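Local coordinates for glycosylation Associate Protein 1 (Streptococcus agalactiae serotype V, PDB 6OYC) that probably acts in a complex with its partner Gap proteins in the glycosylation and accessory Sec secretion of serine-rich surface proteins, perhaps as a lectin-like, GT-B-related component, at residues V51-M56 with Y74-D79; E165-Y170 with I178-L183; K311-R316 with Y423-I428; T438-I443 with T455-H460. All blocks are in the same frame, centred on the assembly; numbering follows the deposited sequence.

Contact 1: residues V51-M56 with Y74-D79; sequences VVLNYM and YSVFDD
Y74 pairs with V51 across two parallel strands. The ring of Y74 meets CG1 of V51 at its edge, with CD2 4.2 Å from that methyl. Its carbonyl oxygen takes the backbone NH of V52 in a nearly straight bond, V52 N to Y74 O 2.8 Å. Y74 OH donates to D79 OD2 on the anti lone pair, and K215 pairs with the same carboxylate oxygen.

S75 is the N-cap of helix 76-80. Its OG accepts from D78 N at 3.0 Å, donates to one water and accepts from a second. The first water also donates to V52 O and N54 O and accepts from F77 N, tying the turn after the strand to the helix.

This is the end of a beta-alpha-beta unit, strand 48-52, helix 59-65, strand 73-75, at one edge of a parallel Rossmann-like sheet.

V76 opens the helix, yet its N still bonds V52 O at 3.1 Å, the last bond of the parallel pairing. Its CG2 lies 3.7 Å from CD2 of L53.

F77 receives Y55 over one ring face: Y55 CB stands 3.8 Å from the ring centroid, nearly on the normal. With CG anti to the backbone N (chi1 -179°), the Y55 ring passes F77 inclined at 51°. The F77 edge meets L53 O in plane, with CE1 3.5 Å from it. D78 OD1 reaches M56 O through a third water.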
# COMPACT_ATOMS: atom_id res chain seq x y z
N VAL A 51 0.96 13.68 9.66
CA VAL A 51 0.29 14.88 9.19
C VAL A 51 -0.27 14.55 7.81
O VAL A 51 0.48 14.52 6.82
CB VAL A 51 1.23 16.10 9.13
CG1 VAL A 51 0.49 17.32 8.62
CG2 VAL A 51 1.89 16.39 10.50
N VAL A 52 -1.58 14.32 7.74
CA VAL A 52 -2.23 13.76 6.56
C VAL A 52 -2.93 14.88 5.82
O VAL A 52 -3.83 15.52 6.36
CB VAL A 52 -3.22 12.65 6.94
CG1 VAL A 52 -3.97 12.13 5.70
CG2 VAL A 52 -2.48 11.51 7.64
N LEU A 53 -2.55 15.10 4.56
CA LEU A 53 -3.03 16.27 3.85
C LEU A 53 -4.26 15.99 3.00
O LEU A 53 -5.04 16.91 2.75
CB LEU A 53 -1.93 16.85 2.96
CG LEU A 53 -0.69 17.40 3.66
CD1 LEU A 53 0.25 18.05 2.63
CD2 LEU A 53 -1.05 18.39 4.74
N ASN A 54 -4.46 14.76 2.54
CA ASN A 54 -5.57 14.44 1.66
C ASN A 54 -6.74 13.87 2.44
O ASN A 54 -6.62 13.51 3.61
CB ASN A 54 -5.15 13.46 0.56
CG ASN A 54 -4.64 12.14 1.12
OD1 ASN A 54 -3.77 12.12 1.99
ND2 ASN A 54 -5.18 11.05 0.62
N TYR A 55 -7.88 13.80 1.77
CA TYR A 55 -9.12 13.27 2.35
C TYR A 55 -8.98 11.76 2.60
O TYR A 55 -8.73 10.99 1.66
CB TYR A 55 -10.26 13.58 1.37
CG TYR A 55 -11.65 13.14 1.77
CD1 TYR A 55 -12.21 13.52 2.99
CD2 TYR A 55 -12.41 12.36 0.91
CE1 TYR A 55 -13.49 13.14 3.33
CE2 TYR A 55 -13.69 11.98 1.23
CZ TYR A 55 -14.22 12.36 2.44
OH TYR A 55 -15.49 11.98 2.78
N MET A 56 -9.13 11.33 3.85
CA MET A 56 -8.91 9.92 4.20
C MET A 56 -9.98 9.40 5.16
O MET A 56 -9.72 9.14 6.34
CB MET A 56 -7.51 9.75 4.81
CG MET A 56 -6.39 9.86 3.78
SD MET A 56 -6.36 8.37 2.79
CE MET A 56 -5.21 7.37 3.74
N TYR A 74 -2.67 14.04 12.70
CA TYR A 74 -3.47 15.22 12.40
C TYR A 74 -3.94 15.09 10.95
O TYR A 74 -3.14 14.81 10.06
CB TYR A 74 -2.66 16.52 12.60
CG TYR A 74 -3.33 17.72 11.99
CD1 TYR A 74 -4.31 18.42 12.70
CD2 TYR A 74 -3.02 18.14 10.70
CE1 TYR A 74 -4.94 19.54 12.13
CE2 TYR A 74 -3.63 19.23 10.13
CZ TYR A 74 -4.59 19.92 10.85
OH TYR A 74 -5.21 21.00 10.26
N SER A 75 -5.23 15.27 10.74
CA SER A 75 -5.83 15.17 9.41
C SER A 75 -6.41 16.52 9.03
O SER A 75 -7.34 17.00 9.69
CB SER A 75 -6.91 14.08 9.36
OG SER A 75 -7.77 14.30 8.26
N VAL A 76 -5.87 17.12 7.98
CA VAL A 76 -6.39 18.39 7.48
C VAL A 76 -7.91 18.32 7.31
O VAL A 76 -8.65 19.21 7.74
CB VAL A 76 -5.67 18.76 6.17
CG1 VAL A 76 -6.45 19.80 5.42
CG2 VAL A 76 -4.25 19.22 6.43
N PHE A 77 -8.40 17.25 6.69
CA PHE A 77 -9.83 17.18 6.38
C PHE A 77 -10.66 16.95 7.64
O PHE A 77 -11.77 17.48 7.73
CB PHE A 77 -10.11 16.10 5.34
CG PHE A 77 -9.93 16.60 3.93
CD1 PHE A 77 -8.64 16.77 3.41
CD2 PHE A 77 -11.03 16.93 3.14
CE1 PHE A 77 -8.46 17.22 2.12
CE2 PHE A 77 -10.85 17.39 1.85
CZ PHE A 77 -9.56 17.55 1.34
N ASP A 78 -10.15 16.17 8.60
CA ASP A 78 -10.80 16.06 9.90
C ASP A 78 -10.99 17.44 10.54
O ASP A 78 -12.06 17.76 11.07
CB ASP A 78 -9.96 15.16 10.82
CG ASP A 78 -10.23 13.66 10.62
OD1 ASP A 78 -10.73 13.23 9.55
OD2 ASP A 78 -9.93 12.90 11.54
N ASP A 79 -9.94 18.26 10.49
CA ASP A 79 -10.00 19.64 10.99
C ASP A 79 -11.06 20.45 10.25
O ASP A 79 -11.97 21.03 10.86
CB ASP A 79 -8.61 20.25 10.81
CG ASP A 79 -8.47 21.63 11.44
OD1 ASP A 79 -9.48 22.25 11.83
OD2 ASP A 79 -7.32 22.10 11.52
O HOH W 1 -6.52 14.76 5.84
O HOH W 2 -9.64 12.87 6.38
O HOH W 3 -9.70 10.92 8.58

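Contact 2: residues E165-Y170 with I178-L183; sequences EAYQDY and IMREYL
The ring of Y167 carries the guanidinium of R180 flat on one face. The planes are 10° apart and the centres 4.0 Å. The two segments form a beta hairpin, strands 164-171 and 177-182, inside a long antiparallel sheet. NH1 of R180 stands over the rim of the Y167 ring, while CE1 of Y167 lies over the centre of the guanidinium, so the cation-pi contact is offset. The ring of Y182 has CB of Y167 over one face, toward its rim. These two rings lie side by side, inclined to each other. On the other side of the sheet, CE of M179 sits over the face of the Y170 ring, 3.7 Å from the centroid, a CH-pi contact. SD of M179, oblique at 5.1 Å from the same centroid, adds a Met-aromatic contact. M179 O and E181 CB meet the Y170 ring in plane at its edge.

Q168 and E181 form a hydrogen-bonded pair, Q168 N to E181 O 2.7 Å, and so do Y170 and M179. I178 and M179 both face Y170, a classic beta bulge.

R180 grips D169 side-on with two nitrogens, NE to OD1 at 2.8 Å and NH2 to OD2 at 3.2 Å. Both oxygens use their syn lone pairs, but both bonds are bent and the oxygens are tilted out of the guanidinium plane. A bend at chi3 (-48°) turns the guanidinium back over Y167 while NE stays by the carboxylate. R177 also pairs with D169 OD2. R13 pairs with E181 and bonds Q168 OE1. Y170 OH donates to E181 OE1 at 2.6 Å, nearly in line with the C-O bond.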
# COMPACT_ATOMS: atom_id res chain seq x y z
N GLU A 165 -19.27 13.34 -12.77
CA GLU A 165 -19.09 14.00 -11.49
C GLU A 165 -19.44 15.47 -11.59
O GLU A 165 -19.05 16.16 -12.54
CB GLU A 165 -17.65 13.81 -11.01
CG GLU A 165 -17.32 12.34 -10.73
CD GLU A 165 -15.93 12.13 -10.16
OE1 GLU A 165 -15.03 12.92 -10.49
OE2 GLU A 165 -15.74 11.18 -9.39
N ALA A 166 -20.22 15.95 -10.62
CA ALA A 166 -20.59 17.35 -10.56
C ALA A 166 -19.89 18.06 -9.40
O ALA A 166 -19.09 18.96 -9.63
CB ALA A 166 -22.12 17.46 -10.46
N TYR A 167 -20.14 17.64 -8.15
CA TYR A 167 -19.49 18.24 -6.98
C TYR A 167 -19.63 17.31 -5.78
O TYR A 167 -20.45 16.38 -5.76
CB TYR A 167 -20.10 19.61 -6.65
CG TYR A 167 -21.61 19.57 -6.47
CD1 TYR A 167 -22.18 19.20 -5.26
CD2 TYR A 167 -22.45 19.87 -7.52
CE1 TYR A 167 -23.54 19.15 -5.10
CE2 TYR A 167 -23.83 19.81 -7.37
CZ TYR A 167 -24.36 19.45 -6.17
OH TYR A 167 -25.72 19.40 -6.03
N GLN A 168 -18.85 17.61 -4.75
CA GLN A 168 -18.78 16.80 -3.54
C GLN A 168 -19.04 17.68 -2.32
O GLN A 168 -18.35 18.68 -2.12
CB GLN A 168 -17.41 16.12 -3.41
CG GLN A 168 -17.40 15.01 -2.37
CD GLN A 168 -16.62 13.78 -2.84
OE1 GLN A 168 -15.84 13.85 -3.80
NE2 GLN A 168 -16.82 12.65 -2.17
N ASP A 169 -20.03 17.30 -1.52
CA ASP A 169 -20.34 18.00 -0.27
C ASP A 169 -19.67 17.26 0.89
O ASP A 169 -19.95 16.08 1.12
CB ASP A 169 -21.85 18.09 -0.06
CG ASP A 169 -22.50 19.05 -1.02
OD1 ASP A 169 -21.74 19.67 -1.80
OD2 ASP A 169 -23.75 19.19 -1.00
N TYR A 170 -18.80 17.96 1.63
CA TYR A 170 -18.13 17.37 2.78
C TYR A 170 -18.87 17.79 4.04
O TYR A 170 -19.16 18.98 4.22
CB TYR A 170 -16.67 17.79 2.89
CG TYR A 170 -15.76 17.39 1.75
CD1 TYR A 170 -15.82 18.05 0.52
CD2 TYR A 170 -14.79 16.40 1.93
CE1 TYR A 170 -14.95 17.71 -0.52
CE2 TYR A 170 -13.91 16.04 0.89
CZ TYR A 170 -14.00 16.71 -0.33
OH TYR A 170 -13.14 16.39 -1.35
N ILE A 178 -19.89 21.41 5.43
CA ILE A 178 -18.81 22.37 5.68
C ILE A 178 -18.35 23.02 4.39
O ILE A 178 -18.11 24.23 4.36
CB ILE A 178 -17.63 21.70 6.40
CG1 ILE A 178 -18.10 21.05 7.70
CG2 ILE A 178 -16.55 22.72 6.64
CD1 ILE A 178 -18.66 22.02 8.68
N MET A 179 -18.21 22.25 3.32
CA MET A 179 -17.75 22.83 2.07
C MET A 179 -18.21 21.96 0.92
O MET A 179 -18.47 20.77 1.08
CB MET A 179 -16.23 23.00 2.04
CG MET A 179 -15.50 21.68 2.08
SD MET A 179 -13.72 21.80 2.04
CE MET A 179 -13.29 20.08 2.22
N ARG A 180 -18.30 22.58 -0.25
CA ARG A 180 -18.60 21.90 -1.50
C ARG A 180 -17.43 22.09 -2.47
O ARG A 180 -16.96 23.21 -2.66
CB ARG A 180 -19.89 22.42 -2.12
CG ARG A 180 -20.06 22.05 -3.58
CD ARG A 180 -21.43 22.46 -4.10
NE ARG A 180 -22.49 22.04 -3.19
CZ ARG A 180 -23.78 22.20 -3.44
NH1 ARG A 180 -24.17 22.76 -4.58
NH2 ARG A 180 -24.69 21.78 -2.56
N GLU A 181 -16.97 20.98 -3.05
CA GLU A 181 -15.86 20.96 -4.01
C GLU A 181 -16.42 20.55 -5.36
O GLU A 181 -16.94 19.43 -5.49
CB GLU A 181 -14.76 19.99 -3.58
CG GLU A 181 -13.61 19.86 -4.60
CD GLU A 181 -12.67 18.66 -4.34
OE1 GLU A 181 -12.98 17.75 -3.53
OE2 GLU A 181 -11.59 18.65 -4.94
N TYR A 182 -16.32 21.43 -6.35
CA TYR A 182 -16.81 21.14 -7.69
C TYR A 182 -15.84 20.24 -8.44
O TYR A 182 -14.63 20.25 -8.18
CB TYR A 182 -17.09 22.45 -8.45
CG TYR A 182 -18.40 23.09 -8.01
CD1 TYR A 182 -18.46 23.85 -6.85
CD2 TYR A 182 -19.57 22.90 -8.74
CE1 TYR A 182 -19.66 24.44 -6.43
CE2 TYR A 182 -20.77 23.47 -8.33
CZ TYR A 182 -20.81 24.24 -7.17
OH TYR A 182 -21.99 24.80 -6.75
N LEU A 183 -16.38 19.44 -9.38
CA LEU A 183 -15.67 18.33 -10.01
C LEU A 183 -15.81 18.33 -11.53
O LEU A 183 -15.61 17.29 -12.16
CB LEU A 183 -16.16 16.99 -9.46
CG LEU A 183 -16.05 16.76 -7.95
CD1 LEU A 183 -16.69 15.43 -7.55
CD2 LEU A 183 -14.58 16.84 -7.47

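Contact 3: residues K311-R316 with Y423-I428; sequences KSNQVR and YVRLII
S312 and N313 share one nitrogen of R425. NH1 donates to S312 OG at 3.0 Å and to N313 OD1 at 2.9 Å. Both oxygens lie at the edge of the guanidinium, in or near its plane, and both bonds are fairly straight. The N313 amide is turned 60° against the guanidinium, and NH1 arrives tilted from its carbonyl plane. Two neutral acceptors thus take up the two protons of this one nitrogen. A chi1 of 77° tucks S312 OG over its own backbone, facing NH1. The R425 chain bends at chi2 (64°), which brings its end back to the 311-313 turn.

That turn is a short 3-10 segment, with Q314 N bonded to K311 O at 3.1 Å. The same carbonyl oxygen lies at the edge of the Y423 ring, near its plane, with CD1 3.4 Å away. CB and CD of K311 run along the Y423 ring near CE1. The charged end of K311 finds its partner elsewhere, in a salt bridge to E422. V315 supplies the apolar part, with CG1 3.8 Å from CD1 of Y423.

R425 has a further partner in W487, which lies against it in a cation-pi contact and gives its indole NH to R425 O. W487 belongs to helix 484-502 and also touches S312 and N313. The loop 311-316 thus packs beside this helix and the residues leading into strand 426-428. That strand neighbours strand 318-323 in a parallel sheet, consistent with the second Rossmann-like domain of a GT-B fold.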
# COMPACT_ATOMS: atom_id res chain seq x y z
N LYS A 311 9.10 -19.28 10.66
CA LYS A 311 8.11 -20.25 11.11
C LYS A 311 8.06 -21.50 10.24
O LYS A 311 7.48 -22.51 10.67
CB LYS A 311 6.72 -19.62 11.18
CG LYS A 311 6.48 -18.84 12.47
CD LYS A 311 5.05 -19.03 12.97
CE LYS A 311 4.56 -17.77 13.66
NZ LYS A 311 3.12 -17.49 13.39
N SER A 312 8.64 -21.48 9.04
CA SER A 312 8.64 -22.69 8.22
C SER A 312 9.49 -23.81 8.81
O SER A 312 9.47 -24.93 8.28
CB SER A 312 9.13 -22.40 6.80
OG SER A 312 10.54 -22.25 6.75
N ASN A 313 10.24 -23.55 9.88
CA ASN A 313 10.96 -24.62 10.57
C ASN A 313 10.02 -25.60 11.26
O ASN A 313 10.46 -26.70 11.61
CB ASN A 313 11.94 -24.02 11.59
CG ASN A 313 13.25 -23.56 10.96
OD1 ASN A 313 13.55 -23.89 9.82
ND2 ASN A 313 14.03 -22.80 11.71
N GLN A 314 8.75 -25.24 11.41
CA GLN A 314 7.77 -25.98 12.20
C GLN A 314 6.78 -26.77 11.35
O GLN A 314 5.75 -27.23 11.87
CB GLN A 314 7.01 -25.00 13.12
CG GLN A 314 7.92 -24.05 13.91
CD GLN A 314 7.19 -22.85 14.51
OE1 GLN A 314 5.96 -22.74 14.43
NE2 GLN A 314 7.95 -21.94 15.11
N VAL A 315 7.05 -26.95 10.06
CA VAL A 315 6.17 -27.73 9.20
C VAL A 315 7.01 -28.72 8.40
O VAL A 315 8.17 -28.46 8.08
CB VAL A 315 5.34 -26.84 8.25
CG1 VAL A 315 4.31 -26.05 9.05
CG2 VAL A 315 6.24 -25.92 7.45
N ARG A 316 6.41 -29.87 8.09
CA ARG A 316 7.11 -30.84 7.25
C ARG A 316 7.06 -30.43 5.78
O ARG A 316 8.03 -30.66 5.05
CB ARG A 316 6.53 -32.24 7.45
CG ARG A 316 7.11 -33.30 6.50
CD ARG A 316 6.60 -34.71 6.77
NE ARG A 316 5.31 -34.73 7.45
CZ ARG A 316 4.46 -35.75 7.42
NH1 ARG A 316 4.77 -36.85 6.75
NH2 ARG A 316 3.31 -35.68 8.08
N TYR A 423 4.45 -19.82 6.70
CA TYR A 423 5.15 -21.09 6.76
C TYR A 423 5.88 -21.41 5.46
O TYR A 423 6.28 -22.56 5.26
CB TYR A 423 4.17 -22.22 7.12
CG TYR A 423 3.54 -22.05 8.50
CD1 TYR A 423 4.27 -22.32 9.66
CD2 TYR A 423 2.22 -21.61 8.65
CE1 TYR A 423 3.71 -22.16 10.92
CE2 TYR A 423 1.65 -21.44 9.90
CZ TYR A 423 2.40 -21.71 11.04
OH TYR A 423 1.83 -21.54 12.29
N VAL A 424 6.11 -20.42 4.60
CA VAL A 424 6.69 -20.69 3.29
C VAL A 424 8.19 -20.90 3.43
O VAL A 424 8.87 -20.25 4.23
CB VAL A 424 6.34 -19.57 2.29
CG1 VAL A 424 7.33 -19.52 1.12
CG2 VAL A 424 4.94 -19.80 1.74
N ARG A 425 8.71 -21.84 2.66
CA ARG A 425 10.14 -22.14 2.68
C ARG A 425 10.91 -21.33 1.64
O ARG A 425 12.03 -20.87 1.91
CB ARG A 425 10.33 -23.64 2.43
CG ARG A 425 11.68 -24.17 2.86
CD ARG A 425 11.88 -24.06 4.36
NE ARG A 425 13.08 -24.75 4.78
CZ ARG A 425 13.62 -24.67 5.99
NH1 ARG A 425 13.05 -23.91 6.93
NH2 ARG A 425 14.73 -25.34 6.27
N LEU A 426 10.32 -21.12 0.46
CA LEU A 426 11.07 -20.58 -0.66
C LEU A 426 10.17 -19.67 -1.49
O LEU A 426 9.03 -20.04 -1.81
CB LEU A 426 11.64 -21.71 -1.53
CG LEU A 426 12.55 -21.34 -2.70
CD1 LEU A 426 13.80 -20.61 -2.22
CD2 LEU A 426 12.92 -22.60 -3.51
N ILE A 427 10.70 -18.50 -1.86
CA ILE A 427 10.03 -17.55 -2.74
C ILE A 427 10.66 -17.64 -4.12
O ILE A 427 11.89 -17.57 -4.25
CB ILE A 427 10.13 -16.11 -2.18
CG1 ILE A 427 9.12 -15.89 -1.05
CG2 ILE A 427 9.93 -15.07 -3.28
CD1 ILE A 427 9.42 -14.62 -0.22
N ILE A 428 9.85 -17.81 -5.15
CA ILE A 428 10.34 -17.79 -6.53
C ILE A 428 9.62 -16.70 -7.32
O ILE A 428 8.39 -16.75 -7.49
CB ILE A 428 10.20 -19.15 -7.23
CG1 ILE A 428 11.08 -20.20 -6.55
CG2 ILE A 428 10.66 -19.02 -8.67
CD1 ILE A 428 11.09 -21.54 -7.27

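Contact 4: residues T438-I443 with T455-H460; sequences TQIAGI and TEFVEH
Q439 crosses F457 at about a right angle and lays CB over the centre of its ring. The CB atom is 3.8 Å from the ring centroid and 13° off the normal, a CH-pi contact. The rest of the Q439 chain, extended beyond CG, runs on past the CD2 and CE2 side of the ring. Its amide is inclined at 40° to the ring plane, neither flat on it nor perpendicular to it. CD lies 3.7 Å from F457 CD2.

The other side chains of the helix meet the ring elsewhere. I443 touches it near its edge: CG2 lies in the ring plane, and CD1 is 3.8 Å from F457 CD1. With chi1 at 69°, CG1 of I443 folds over its own backbone and carries CD1 to the ring. The CG2 methyl also comes within 3.4 Å of F457 O. I440 crosses the ring obliquely, and its CG1 reaches CE1 at 3.8 Å. One aromatic ring is thus wedged against three residues of helix 436-445, spaced at i, i+1 and i+4. This helix follows strand 426-428 of a parallel sheet, probably in the second Rossmann-like domain of a GT-B fold.

T455 faces Q439 from the opposite direction, with CG2 3.3 Å from NE2. Its OG1 accepts from F457 N at 3.2 Å, an ST turn that shapes the loop just before the ring. F457 O accepts a hydrogen bond from ND2 of N463.

No direct hydrogen bond crosses between the two segments. The polar link is a water that accepts from Q439 NE2 and from T455 OG1. The adhesion is therefore mainly apolar, with the glutamine lending its aliphatic part to the ring and its amide to the water.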
# COMPACT_ATOMS: atom_id res chain seq x y z
N THR A 438 6.73 -8.39 -2.58
CA THR A 438 7.22 -9.75 -2.34
C THR A 438 8.70 -9.74 -1.97
O THR A 438 9.12 -10.48 -1.07
CB THR A 438 6.98 -10.62 -3.58
OG1 THR A 438 5.58 -10.65 -3.87
CG2 THR A 438 7.47 -12.04 -3.36
N GLN A 439 9.51 -8.91 -2.64
CA GLN A 439 10.92 -8.79 -2.27
C GLN A 439 11.06 -8.27 -0.84
O GLN A 439 11.86 -8.80 -0.06
CB GLN A 439 11.64 -7.86 -3.24
CG GLN A 439 11.72 -8.38 -4.65
CD GLN A 439 12.44 -7.42 -5.55
OE1 GLN A 439 11.94 -6.32 -5.87
NE2 GLN A 439 13.64 -7.80 -5.96
N ILE A 440 10.30 -7.22 -0.49
CA ILE A 440 10.34 -6.68 0.87
C ILE A 440 9.95 -7.75 1.88
O ILE A 440 10.58 -7.88 2.94
CB ILE A 440 9.43 -5.45 0.99
CG1 ILE A 440 10.04 -4.25 0.26
CG2 ILE A 440 9.15 -5.12 2.46
CD1 ILE A 440 8.99 -3.24 -0.17
N ALA A 441 8.89 -8.50 1.58
CA ALA A 441 8.47 -9.57 2.47
C ALA A 441 9.58 -10.61 2.63
O ALA A 441 9.77 -11.16 3.73
CB ALA A 441 7.19 -10.21 1.95
N GLY A 442 10.33 -10.87 1.57
CA GLY A 442 11.46 -11.79 1.60
C GLY A 442 12.54 -11.38 2.59
O GLY A 442 12.85 -12.16 3.50
N ILE A 443 13.10 -10.18 2.45
CA ILE A 443 14.11 -9.71 3.40
C ILE A 443 13.52 -9.50 4.79
O ILE A 443 14.28 -9.39 5.76
CB ILE A 443 14.79 -8.40 2.97
CG1 ILE A 443 13.81 -7.23 3.04
CG2 ILE A 443 15.40 -8.49 1.58
CD1 ILE A 443 14.44 -5.88 2.68
N THR A 455 19.18 -7.76 -7.86
CA THR A 455 18.35 -6.79 -7.19
C THR A 455 19.11 -6.33 -5.96
O THR A 455 20.04 -7.00 -5.51
CB THR A 455 16.98 -7.37 -6.77
OG1 THR A 455 17.17 -8.36 -5.75
CG2 THR A 455 16.27 -8.03 -7.97
N GLU A 456 18.72 -5.20 -5.41
CA GLU A 456 19.34 -4.81 -4.15
C GLU A 456 18.86 -5.67 -2.98
O GLU A 456 19.42 -5.56 -1.89
CB GLU A 456 19.07 -3.33 -3.88
CG GLU A 456 19.49 -2.41 -5.02
CD GLU A 456 19.68 -0.98 -4.53
OE1 GLU A 456 19.30 -0.71 -3.37
OE2 GLU A 456 20.22 -0.15 -5.30
N PHE A 457 17.85 -6.51 -3.18
CA PHE A 457 17.25 -7.26 -2.09
C PHE A 457 17.94 -8.58 -1.80
O PHE A 457 17.79 -9.10 -0.69
CB PHE A 457 15.77 -7.56 -2.40
CG PHE A 457 14.91 -6.36 -2.30
CD1 PHE A 457 14.31 -6.01 -1.09
CD2 PHE A 457 14.72 -5.53 -3.40
CE1 PHE A 457 13.53 -4.90 -0.99
CE2 PHE A 457 13.93 -4.41 -3.31
CZ PHE A 457 13.33 -4.09 -2.11
N VAL A 458 18.64 -9.15 -2.77
CA VAL A 458 19.16 -10.51 -2.66
C VAL A 458 20.66 -10.46 -2.88
O VAL A 458 21.13 -9.87 -3.85
CB VAL A 458 18.49 -11.46 -3.67
CG1 VAL A 458 19.25 -12.78 -3.73
CG2 VAL A 458 17.03 -11.69 -3.31
N GLU A 459 21.41 -11.06 -1.96
CA GLU A 459 22.81 -11.40 -2.18
C GLU A 459 22.87 -12.88 -2.54
O GLU A 459 22.41 -13.72 -1.77
CB GLU A 459 23.66 -11.09 -0.95
CG GLU A 459 23.97 -9.61 -0.75
CD GLU A 459 24.97 -9.36 0.36
OE1 GLU A 459 26.17 -9.65 0.15
OE2 GLU A 459 24.56 -8.90 1.44
N HIS A 460 23.40 -13.17 -3.73
CA HIS A 460 23.49 -14.55 -4.22
C HIS A 460 24.10 -15.47 -3.17
O HIS A 460 25.09 -15.12 -2.53
CB HIS A 460 24.33 -14.56 -5.50
CG HIS A 460 24.39 -15.89 -6.17
ND1 HIS A 460 23.26 -16.59 -6.57
CD2 HIS A 460 25.45 -16.66 -6.54
CE1 HIS A 460 23.63 -17.72 -7.15
NE2 HIS A 460 24.94 -17.78 -7.15
O HOH W 4 14.64 -10.05 -5.00

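In the fold
From the N terminus, contact 1 first closes the short excursion through helix 59-65 at the edge of the first parallel sheet. Contact 2 then closes the hairpin 164-183 in the long antiparallel sheet. They touch where F77 and Y55 meet Y170 and M179, so helix 76-80 and the turn after strand 48-52 pack on the antiparallel sheet. Contact 3 spans the longest interval, bringing the loop before strand 318-323 to the start of strand 426-428. Contact 4 folds the loop after strand 449-451 back onto helix 436-445. I427 meets T438 and G442, packing that helix on strand 426-428. All four run in series; none nests or crosses. Contacts 1 and 3 have centres about 41 Å apart.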